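Local coordinates for protein putative metal-dependent hydrolase (Parabacteroides distasonis ATCC 8503, PDB 3KL7) that binds two zinc ions in a metallo-beta-lactamase-type active site and probably acts as a metal-dependent hydrolase whose substrate is not known, at residues A[177-182]-A[204-209]; A[156-161]-A[170-175]; A[71-76]-A[142-147]. All coordinates share one frame; numbering follows the deposited sequence.

How the contacts relate
All three contacts reach one mixed beta-sheet of a metallo-beta-lactamase fold. Contacts 1 and 2 adjoin, their centres about 10 Å apart, because strands 155-159 and 177-181 are neighbours in that sheet; the probable hydrogen bond from Tyr158 N to Ile177 O measures 2.7 Å. Contact 3, centred about 16 Å from the centre of each of the others, brings the loop after strand 68-71 against the start of strand 146-152, yet touches contact 2, Gly161 CA lying 3.9 Å from Thr72 CG2. The zinc site joins contacts 1 and 3: His209 binds one ion, His73 and His75 the second, and one water ligates both. In contact 2 the Tyr158 side chain stays about 13 Å, nearest atoms, from a zinc ion.

Contact 1. Residues A[177-182]-A[204-209]; sequences IAFLPV and ILYPYH. With ZN (zinc ion), chain D.
Phe179 and Tyr206 lie side by side and point the same way, their rings nearly parallel (planes 10° apart) but slid so far that they barely overlap. Phe179 CE2 therefore meets the Tyr206 CB at 3.5 Å, and CZ reaches the CD2 side of the tyrosine ring, while Ile177 CG2 touches the edge of that ring at CD2 (3.7 Å). Tyr208 takes Phe179 differently: Phe179 CB sits squarely over the centre of its ring, 3.8 Å from the centroid, a CH-pi contact. With chi1 at 86°, Tyr208 CG is held between its own backbone N and carbonyl carbon, which brings the ring against Phe179 CB of the neighbouring strand, with its edge at Leu180 O and Pro181 N. These three aromatics form a cluster on one side of the sheet. On the other, Leu180 and Leu205 cross at about a right angle, CD1 to CD1 at 3.6 Å. Strands 177-181 and 204-208 are parallel neighbours, the two strands of a beta-alpha-beta unit whose helix 190-200 packs on the leucine side. The parallel ladder opens with Ala178 N to Ile204 O; Tyr206 N to Ala178 O is short at 2.8 Å, Leu180 N to Tyr206 O weak at 3.4 Å, and Tyr208 N to Leu180 O nearly straight at 174°. Val182 N closes it on Tyr208 O. Further out, Tyr208 OH is hydrogen-bonded with Gly161 N, and Tyr206 OH with Asp20 and Arg230. Just past the strand end, His209 rests its CB on Pro181 CB and directs NE2 to a zinc ion at 2.2 Å, which Asp77, His78 and Asp162 also bind.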
loop_
_atom_site.group_PDB
_atom_site.type_symbol
_atom_site.label_atom_id
_atom_site.label_comp_id
_atom_site.label_asym_id
_atom_site.label_seq_id
_atom_site.Cartn_x
_atom_site.Cartn_y
_atom_site.Cartn_z
ATOM N N ILE A 177 6.878 8.557 -2.244
ATOM C CA ILE A 177 7.158 7.106 -2.138
ATOM C C ILE A 177 5.979 6.306 -2.663
ATOM O O ILE A 177 4.857 6.575 -2.328
ATOM C CB ILE A 177 7.411 6.680 -0.664
ATOM C CG1 ILE A 177 8.612 7.432 -0.072
ATOM C CG2 ILE A 177 7.642 5.128 -0.585
ATOM C CD1 ILE A 177 8.578 7.589 1.456
ATOM N N ALA A 178 6.245 5.320 -3.497
ATOM C CA ALA A 178 5.176 4.528 -4.063
ATOM C C ALA A 178 5.455 3.073 -3.948
ATOM O O ALA A 178 6.571 2.630 -4.134
ATOM C CB ALA A 178 4.924 4.921 -5.549
ATOM N N PHE A 179 4.417 2.329 -3.638
ATOM C CA PHE A 179 4.451 0.899 -3.670
ATOM C C PHE A 179 3.540 0.427 -4.781
ATOM O O PHE A 179 2.343 0.668 -4.743
ATOM C CB PHE A 179 3.992 0.320 -2.311
ATOM C CG PHE A 179 4.914 0.675 -1.160
ATOM C CD1 PHE A 179 4.836 1.923 -0.551
ATOM C CD2 PHE A 179 5.858 -0.219 -0.714
ATOM C CE1 PHE A 179 5.680 2.252 0.481
ATOM C CE2 PHE A 179 6.706 0.110 0.314
ATOM C CZ PHE A 179 6.621 1.344 0.911
ATOM N N LEU A 180 4.123 -0.239 -5.776
ATOM C CA LEU A 180 3.358 -0.843 -6.884
ATOM C C LEU A 180 3.485 -2.367 -6.861
ATOM O O LEU A 180 4.585 -2.905 -6.594
ATOM C CB LEU A 180 3.873 -0.318 -8.225
ATOM C CG LEU A 180 3.696 1.177 -8.411
ATOM C CD1 LEU A 180 4.304 1.649 -9.765
ATOM C CD2 LEU A 180 2.202 1.547 -8.294
ATOM N N PRO A 181 2.362 -3.080 -7.138
ATOM C CA PRO A 181 2.291 -4.554 -7.155
ATOM C C PRO A 181 2.728 -5.164 -8.470
ATOM O O PRO A 181 2.241 -4.765 -9.523
ATOM C CB PRO A 181 0.801 -4.826 -6.941
ATOM C CG PRO A 181 0.143 -3.674 -7.548
ATOM C CD PRO A 181 1.015 -2.490 -7.210
ATOM N N VAL A 182 3.618 -6.155 -8.398
ATOM C CA VAL A 182 4.243 -6.703 -9.573
ATOM C C VAL A 182 4.266 -8.245 -9.521
ATOM O O VAL A 182 5.343 -8.870 -9.391
ATOM C CB VAL A 182 5.715 -6.157 -9.725
ATOM C CG1 VAL A 182 6.255 -6.446 -11.095
ATOM C CG2 VAL A 182 5.787 -4.606 -9.401
ATOM N N ILE A 204 10.636 7.768 -5.106
ATOM C CA ILE A 204 11.114 6.471 -4.632
ATOM C C ILE A 204 10.081 5.419 -4.923
ATOM O O ILE A 204 8.912 5.629 -4.664
ATOM C CB ILE A 204 11.410 6.520 -3.120
ATOM C CG1 ILE A 204 12.660 7.368 -2.882
ATOM C CG2 ILE A 204 11.594 5.094 -2.553
ATOM C CD1 ILE A 204 12.706 8.015 -1.570
ATOM N N LEU A 205 10.512 4.279 -5.489
ATOM C CA LEU A 205 9.572 3.210 -5.864
ATOM C C LEU A 205 9.970 1.905 -5.232
ATOM O O LEU A 205 11.044 1.388 -5.503
ATOM C CB LEU A 205 9.507 3.039 -7.411
ATOM C CG LEU A 205 8.658 1.817 -7.943
ATOM C CD1 LEU A 205 7.201 2.028 -7.671
ATOM C CD2 LEU A 205 8.875 1.566 -9.449
ATOM N N TYR A 206 9.091 1.365 -4.395
ATOM C CA TYR A 206 9.263 0.019 -3.856
ATOM C C TYR A 206 8.323 -0.949 -4.584
ATOM O O TYR A 206 7.109 -0.960 -4.312
ATOM C CB TYR A 206 8.896 -0.031 -2.359
ATOM C CG TYR A 206 9.851 0.692 -1.413
ATOM C CD1 TYR A 206 10.975 0.065 -0.929
ATOM C CD2 TYR A 206 9.591 1.992 -0.986
ATOM C CE1 TYR A 206 11.839 0.714 -0.063
ATOM C CE2 TYR A 206 10.443 2.642 -0.120
ATOM C CZ TYR A 206 11.565 1.998 0.339
ATOM O OH TYR A 206 12.422 2.643 1.203
ATOM N N PRO A 207 8.863 -1.777 -5.494
ATOM C CA PRO A 207 8.014 -2.855 -5.939
ATOM C C PRO A 207 7.596 -3.732 -4.757
ATOM O O PRO A 207 8.433 -4.085 -3.917
ATOM C CB PRO A 207 8.923 -3.648 -6.890
ATOM C CG PRO A 207 10.266 -3.190 -6.619
ATOM C CD PRO A 207 10.161 -1.800 -6.158
ATOM N N TYR A 208 6.322 -4.083 -4.683
ATOM C CA TYR A 208 5.884 -4.994 -3.655
ATOM C C TYR A 208 4.842 -5.974 -4.181
ATOM O O TYR A 208 4.481 -5.941 -5.379
ATOM C CB TYR A 208 5.442 -4.213 -2.394
ATOM C CG TYR A 208 3.993 -3.700 -2.323
ATOM C CD1 TYR A 208 3.244 -3.423 -3.476
ATOM C CD2 TYR A 208 3.414 -3.445 -1.100
ATOM C CE1 TYR A 208 1.956 -2.956 -3.391
ATOM C CE2 TYR A 208 2.125 -2.971 -0.998
ATOM C CZ TYR A 208 1.392 -2.727 -2.139
ATOM O OH TYR A 208 0.089 -2.253 -2.023
ATOM N N HIS A 209 4.399 -6.886 -3.326
ATOM C CA HIS A 209 3.410 -7.867 -3.736
ATOM C C HIS A 209 3.910 -8.529 -5.041
ATOM O O HIS A 209 3.135 -8.718 -5.986
ATOM C CB HIS A 209 2.037 -7.139 -3.959
ATOM C CG HIS A 209 0.846 -8.057 -4.113
ATOM N ND1 HIS A 209 0.448 -8.564 -5.331
ATOM C CD2 HIS A 209 -0.066 -8.499 -3.209
ATOM C CE1 HIS A 209 -0.640 -9.307 -5.166
ATOM N NE2 HIS A 209 -0.971 -9.285 -3.891
HETATM ZN ZN ZN D . -3.078 -9.590 -3.511
HETATM O O HOH W 1 -4.978 -10.410 -3.402
#

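Contact 2. Residues A[156-161]-A[170-175]; sequences RVYIAG and KDLKDI. With GOL (glycerol), chain F.
Arg156 reaches from strand 155-159 onto residues 173-175; from CB to NH2 its side chain runs along the backbone carbonyls of Lys173 and Asp174, while NH1 turns to Glu125 of strand 123-128 in a salt bridge. CB and CG pass close to Asp174 O, and CD comes within 3.2 Å of the same oxygen. A bend at chi3 (58°) then swings the guanidinium round so that its NE edge faces Lys173 O. NE and NH2 both donate to this one carbonyl oxygen, each at 3.0 Å and each with an N-H...O angle of 146°, and the oxygen lies close to the guanidinium plane. NE also makes a weak bond to Asp174 O. At the tip, NH2 also makes a weak bond to O2 of a glycerol, probably a crystallisation additive. Nearer the chain's interior, two apolar contacts join the loop to Tyr158. Leu172 CD1 sits over one face of the Tyr158 ring, offset toward the rim and 3.6 Å from its centroid, with the two side chains crossing at about a right angle; Ile175 CG2 packs on Tyr158 CB at 3.7 Å. Phe200 of helix 190-200 touches both Leu172 and Ile175. The two N-H groups on one oxygen restrict turning of the guanidinium about CD-NE and would probably polarise Lys173 O, so the loop is tied to the strand through its main-chain carbonyls as well as through Leu172 and Ile175.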
loop_
_atom_site.group_PDB
_atom_site.type_symbol
_atom_site.label_atom_id
_atom_site.label_comp_id
_atom_site.label_asym_id
_atom_site.label_seq_id
_atom_site.Cartn_x
_atom_site.Cartn_y
_atom_site.Cartn_z
ATOM N N ARG A 156 4.242 12.287 0.878
ATOM C CA ARG A 156 3.127 11.509 0.295
ATOM C C ARG A 156 3.546 10.104 -0.099
ATOM O O ARG A 156 4.435 9.917 -0.896
ATOM C CB ARG A 156 2.518 12.256 -0.911
ATOM C CG ARG A 156 1.781 13.560 -0.487
ATOM C CD ARG A 156 1.517 14.551 -1.636
ATOM N NE ARG A 156 0.737 14.007 -2.761
ATOM C CZ ARG A 156 -0.561 13.676 -2.708
ATOM N NH1 ARG A 156 -1.245 13.782 -1.589
ATOM N NH2 ARG A 156 -1.164 13.223 -3.785
ATOM N N VAL A 157 2.887 9.124 0.487
ATOM C CA VAL A 157 3.208 7.708 0.267
ATOM C C VAL A 157 2.013 7.078 -0.406
ATOM O O VAL A 157 0.919 7.071 0.155
ATOM C CB VAL A 157 3.473 6.979 1.605
ATOM C CG1 VAL A 157 3.822 5.501 1.373
ATOM C CG2 VAL A 157 4.570 7.688 2.387
ATOM N N TYR A 158 2.213 6.573 -1.619
ATOM C CA TYR A 158 1.136 5.921 -2.391
ATOM C C TYR A 158 1.259 4.419 -2.247
ATOM O O TYR A 158 2.260 3.836 -2.641
ATOM C CB TYR A 158 1.228 6.333 -3.861
ATOM C CG TYR A 158 0.333 5.551 -4.813
ATOM C CD1 TYR A 158 -0.964 5.234 -4.477
ATOM C CD2 TYR A 158 0.792 5.168 -6.059
ATOM C CE1 TYR A 158 -1.794 4.525 -5.363
ATOM C CE2 TYR A 158 -0.028 4.447 -6.951
ATOM C CZ TYR A 158 -1.315 4.133 -6.590
ATOM O OH TYR A 158 -2.127 3.425 -7.468
ATOM N N ILE A 159 0.260 3.800 -1.634
ATOM C CA ILE A 159 0.185 2.339 -1.566
ATOM C C ILE A 159 -0.918 1.868 -2.551
ATOM O O ILE A 159 -2.097 2.060 -2.309
ATOM C CB ILE A 159 -0.118 1.861 -0.123
ATOM C CG1 ILE A 159 1.030 2.334 0.838
ATOM C CG2 ILE A 159 -0.304 0.300 -0.089
ATOM C CD1 ILE A 159 0.668 2.326 2.262
ATOM N N ALA A 160 -0.507 1.272 -3.673
ATOM C CA ALA A 160 -1.446 1.001 -4.765
ATOM C C ALA A 160 -2.436 -0.112 -4.449
ATOM O O ALA A 160 -3.516 -0.137 -4.990
ATOM C CB ALA A 160 -0.700 0.698 -6.058
ATOM N N GLY A 161 -2.079 -1.015 -3.563
ATOM C CA GLY A 161 -2.892 -2.232 -3.395
ATOM C C GLY A 161 -2.734 -3.119 -4.640
ATOM O O GLY A 161 -1.651 -3.154 -5.235
ATOM N N LYS A 170 -2.093 8.593 -13.971
ATOM C CA LYS A 170 -1.669 9.914 -14.499
ATOM C C LYS A 170 -2.123 11.045 -13.570
ATOM O O LYS A 170 -1.544 12.109 -13.570
ATOM C CB LYS A 170 -2.220 10.147 -15.922
ATOM C CG LYS A 170 -1.475 9.353 -17.031
ATOM C CD LYS A 170 -2.084 9.640 -18.474
ATOM C CE LYS A 170 -3.456 8.914 -18.684
ATOM N NZ LYS A 170 -4.235 9.457 -19.891
ATOM N N ASP A 171 -3.158 10.785 -12.761
ATOM C CA ASP A 171 -3.735 11.809 -11.850
ATOM C C ASP A 171 -3.009 11.907 -10.480
ATOM O O ASP A 171 -3.312 12.795 -9.666
ATOM C CB ASP A 171 -5.235 11.523 -11.648
ATOM C CG ASP A 171 -6.045 11.604 -12.992
ATOM O OD1 ASP A 171 -5.788 12.546 -13.767
ATOM O OD2 ASP A 171 -6.918 10.708 -13.260
ATOM N N LEU A 172 -2.061 10.994 -10.231
ATOM C CA LEU A 172 -1.326 10.986 -8.969
ATOM C C LEU A 172 -0.227 12.060 -8.992
ATOM O O LEU A 172 0.694 12.004 -9.818
ATOM C CB LEU A 172 -0.709 9.616 -8.724
ATOM C CG LEU A 172 -1.681 8.476 -8.395
ATOM C CD1 LEU A 172 -0.956 7.089 -8.507
ATOM C CD2 LEU A 172 -2.296 8.672 -6.991
ATOM N N LYS A 173 -0.320 13.032 -8.093
ATOM C CA LYS A 173 0.631 14.147 -8.094
ATOM C C LYS A 173 1.481 14.155 -6.845
ATOM O O LYS A 173 1.025 13.763 -5.768
ATOM C CB LYS A 173 -0.096 15.474 -8.235
ATOM C CG LYS A 173 -1.022 15.575 -9.469
ATOM C CD LYS A 173 -0.274 15.324 -10.809
ATOM C CE LYS A 173 -1.226 15.464 -12.010
ATOM N NZ LYS A 173 -0.640 14.932 -13.310
ATOM N N ASP A 174 2.736 14.585 -7.013
ATOM C CA ASP A 174 3.661 14.833 -5.906
ATOM C C ASP A 174 3.818 13.644 -4.960
ATOM O O ASP A 174 3.784 13.808 -3.723
ATOM C CB ASP A 174 3.225 16.065 -5.152
ATOM C CG ASP A 174 3.210 17.317 -6.039
ATOM O OD1 ASP A 174 4.234 17.593 -6.694
ATOM O OD2 ASP A 174 2.168 18.023 -6.080
ATOM N N ILE A 175 3.995 12.457 -5.527
ATOM C CA ILE A 175 4.186 11.265 -4.727
ATOM C C ILE A 175 5.668 11.112 -4.404
ATOM O O ILE A 175 6.495 11.047 -5.293
ATOM C CB ILE A 175 3.652 10.011 -5.439
ATOM C CG1 ILE A 175 2.131 10.164 -5.743
ATOM C CG2 ILE A 175 3.903 8.767 -4.598
ATOM C CD1 ILE A 175 1.210 10.220 -4.486
HETATM C C1 GOL F . -3.432 14.052 -6.458
HETATM O O1 GOL F . -2.987 12.804 -5.956
HETATM C C2 GOL F . -3.939 14.986 -5.330
HETATM O O2 GOL F . -4.163 14.264 -4.150
HETATM C C3 GOL F . -5.214 15.736 -5.812
HETATM O O3 GOL F . -5.960 16.240 -4.748
#

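Contact 3. Residues A[71-76]-A[142-147]; sequences ITHEHG and RHRDNG. With ZN (zinc ion), chain C.
His73 and Asp145 meet where a metal-binding loop of the metallo-beta-lactamase fold, carrying the first part of the family's HxHxDH motif, passes the start of strand 146-152. Asp145 CG stands 3.2 Å from His73 CB, and the carboxylate is turned 34° from the imidazole plane, so that it lies obliquely beside the ring. The carboxylate is itself held by the neighbouring Arg144, which grips it side-on: NE donates to OD1 at 2.7 Å and NH2 to OD2, the latter on its syn lone pair. The Arg144 chain leaves with CG anti to the backbone N and bends at chi3, which turns NE and NH2 back onto this adjacent carboxylate. The pairing sets the guanidinium for two further approaches. Glu74 comes in over one face of it, the two side chains crossing at about a right angle and their planes 50° apart; OE1 is 3.6 Å from NE but well above the plane, a long charge contact to which no N-H points. Glu74 OE1 also takes a hydrogen bond from Asn99. His75 is turned nearly perpendicular to the guanidinium, 86° between planes, with its NE2 near Arg144 NH2. Arg144 NH2 is also hydrogen-bonded with Tyr139 O. Between the backbones, Asn146 N donates almost straight to Thr72 O. Thr72 OG1 accepts from His73 ND1 at 3.0 Å and also bonds Asp52, a second-shell pair that steadies the imidazole whose other nitrogen, NE2, binds zinc. His75 ND1 binds the same ion at 2.3 Å, and His140 and Asp162 complete the protein ligands. Away from the zinc-binding ND1, His75 NE2 donates in the ring plane to a water at 2.7 Å, and that water also accepts from Arg144 NH1.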
loop_
_atom_site.group_PDB
_atom_site.type_symbol
_atom_site.label_atom_id
_atom_site.label_comp_id
_atom_site.label_asym_id
_atom_site.label_seq_id
_atom_site.Cartn_x
_atom_site.Cartn_y
_atom_site.Cartn_z
ATOM N N ILE A 71 -6.969 -1.355 5.254
ATOM C CA ILE A 71 -7.192 -2.485 4.342
ATOM C C ILE A 71 -7.488 -1.993 2.926
ATOM O O ILE A 71 -8.418 -1.196 2.718
ATOM C CB ILE A 71 -8.351 -3.374 4.790
ATOM C CG1 ILE A 71 -8.183 -3.784 6.248
ATOM C CG2 ILE A 71 -8.441 -4.614 3.880
ATOM C CD1 ILE A 71 -6.819 -4.378 6.565
ATOM N N THR A 72 -6.703 -2.467 1.950
ATOM C CA THR A 72 -6.917 -2.098 0.521
ATOM C C THR A 72 -8.099 -2.869 -0.112
ATOM O O THR A 72 -8.920 -2.282 -0.840
ATOM C CB THR A 72 -5.670 -2.378 -0.316
ATOM O OG1 THR A 72 -5.315 -3.760 -0.191
ATOM C CG2 THR A 72 -4.499 -1.498 0.130
ATOM N N HIS A 73 -8.178 -4.176 0.145
ATOM C CA HIS A 73 -9.293 -4.986 -0.370
ATOM C C HIS A 73 -9.386 -6.317 0.335
ATOM O O HIS A 73 -8.545 -6.638 1.176
ATOM C CB HIS A 73 -9.203 -5.166 -1.909
ATOM C CG HIS A 73 -8.020 -5.965 -2.370
ATOM N ND1 HIS A 73 -6.719 -5.547 -2.182
ATOM C CD2 HIS A 73 -7.946 -7.139 -3.039
ATOM C CE1 HIS A 73 -5.896 -6.444 -2.701
ATOM N NE2 HIS A 73 -6.615 -7.420 -3.224
ATOM N N GLU A 74 -10.409 -7.102 -0.037
ATOM C CA GLU A 74 -10.922 -8.208 0.780
ATOM C C GLU A 74 -10.227 -9.566 0.615
ATOM O O GLU A 74 -10.477 -10.473 1.387
ATOM C CB GLU A 74 -12.413 -8.392 0.474
ATOM C CG GLU A 74 -12.687 -9.104 -0.839
ATOM C CD GLU A 74 -14.049 -8.803 -1.394
ATOM O OE1 GLU A 74 -14.216 -7.736 -2.037
ATOM O OE2 GLU A 74 -14.958 -9.639 -1.205
ATOM N N HIS A 75 -9.372 -9.701 -0.396
ATOM C CA HIS A 75 -8.665 -10.970 -0.636
ATOM C C HIS A 75 -7.835 -11.404 0.584
ATOM O O HIS A 75 -7.314 -10.571 1.324
ATOM C CB HIS A 75 -7.762 -10.860 -1.889
ATOM C CG HIS A 75 -8.521 -10.813 -3.185
ATOM N ND1 HIS A 75 -7.999 -10.264 -4.329
ATOM C CD2 HIS A 75 -9.766 -11.234 -3.507
ATOM C CE1 HIS A 75 -8.882 -10.358 -5.305
ATOM N NE2 HIS A 75 -9.966 -10.933 -4.830
ATOM N N GLY A 76 -7.714 -12.719 0.768
ATOM C CA GLY A 76 -7.085 -13.317 1.988
ATOM C C GLY A 76 -5.609 -12.995 2.230
ATOM O O GLY A 76 -5.137 -13.067 3.355
ATOM N N ARG A 142 -13.207 -2.930 -11.229
ATOM C CA ARG A 142 -13.231 -1.513 -11.015
ATOM C C ARG A 142 -14.161 -1.083 -9.852
ATOM O O ARG A 142 -15.205 -1.669 -9.636
ATOM C CB ARG A 142 -13.663 -0.824 -12.316
ATOM C CG ARG A 142 -13.280 0.570 -12.378
ATOM C CD ARG A 142 -13.427 1.140 -13.762
ATOM N NE ARG A 142 -12.824 2.476 -13.828
ATOM C CZ ARG A 142 -12.602 3.158 -14.954
ATOM N NH1 ARG A 142 -12.940 2.646 -16.134
ATOM N NH2 ARG A 142 -12.041 4.368 -14.896
ATOM N N HIS A 143 -13.736 -0.054 -9.128
ATOM C CA HIS A 143 -14.532 0.588 -8.021
ATOM C C HIS A 143 -14.495 -0.188 -6.697
ATOM O O HIS A 143 -14.531 0.418 -5.616
ATOM C CB HIS A 143 -16.012 0.858 -8.434
ATOM C CG HIS A 143 -16.160 1.634 -9.710
ATOM N ND1 HIS A 143 -15.548 2.851 -9.918
ATOM C CD2 HIS A 143 -16.864 1.368 -10.841
ATOM C CE1 HIS A 143 -15.860 3.300 -11.125
ATOM N NE2 HIS A 143 -16.659 2.419 -11.705
ATOM N N ARG A 144 -14.420 -1.517 -6.779
ATOM C CA ARG A 144 -14.524 -2.371 -5.589
ATOM C C ARG A 144 -13.425 -2.131 -4.545
ATOM O O ARG A 144 -13.691 -2.157 -3.350
ATOM C CB ARG A 144 -14.535 -3.841 -5.992
ATOM C CG ARG A 144 -14.988 -4.768 -4.895
ATOM C CD ARG A 144 -14.698 -6.194 -5.242
ATOM N NE ARG A 144 -13.263 -6.446 -5.263
ATOM C CZ ARG A 144 -12.706 -7.584 -5.672
ATOM N NH1 ARG A 144 -13.471 -8.595 -6.101
ATOM N NH2 ARG A 144 -11.387 -7.716 -5.650
ATOM N N ASP A 145 -12.200 -1.878 -5.010
ATOM C CA ASP A 145 -11.025 -1.845 -4.137
ATOM C C ASP A 145 -10.311 -0.467 -4.136
ATOM O O ASP A 145 -10.523 0.372 -5.017
ATOM C CB ASP A 145 -10.023 -2.932 -4.580
ATOM C CG ASP A 145 -10.662 -4.348 -4.671
ATOM O OD1 ASP A 145 -11.698 -4.594 -4.000
ATOM O OD2 ASP A 145 -10.106 -5.214 -5.406
ATOM N N ASN A 146 -9.447 -0.268 -3.142
ATOM C CA ASN A 146 -8.745 1.010 -2.956
ATOM C C ASN A 146 -7.272 0.869 -3.017
ATOM O O ASN A 146 -6.702 -0.100 -2.519
ATOM C CB ASN A 146 -9.058 1.600 -1.563
ATOM C CG ASN A 146 -10.479 2.058 -1.418
ATOM O OD1 ASN A 146 -11.144 2.445 -2.401
ATOM N ND2 ASN A 146 -10.969 2.029 -0.190
ATOM N N GLY A 147 -6.636 1.847 -3.618
ATOM C CA GLY A 147 -5.268 2.197 -3.250
ATOM C C GLY A 147 -5.412 3.380 -2.284
ATOM O O GLY A 147 -6.505 3.939 -2.181
HETATM ZN ZN ZN C . -5.978 -9.120 -4.625
HETATM O O HOH W 2 -12.120 -11.205 -6.444
HETATM O O HOH W 1 -4.978 -10.410 -3.402
#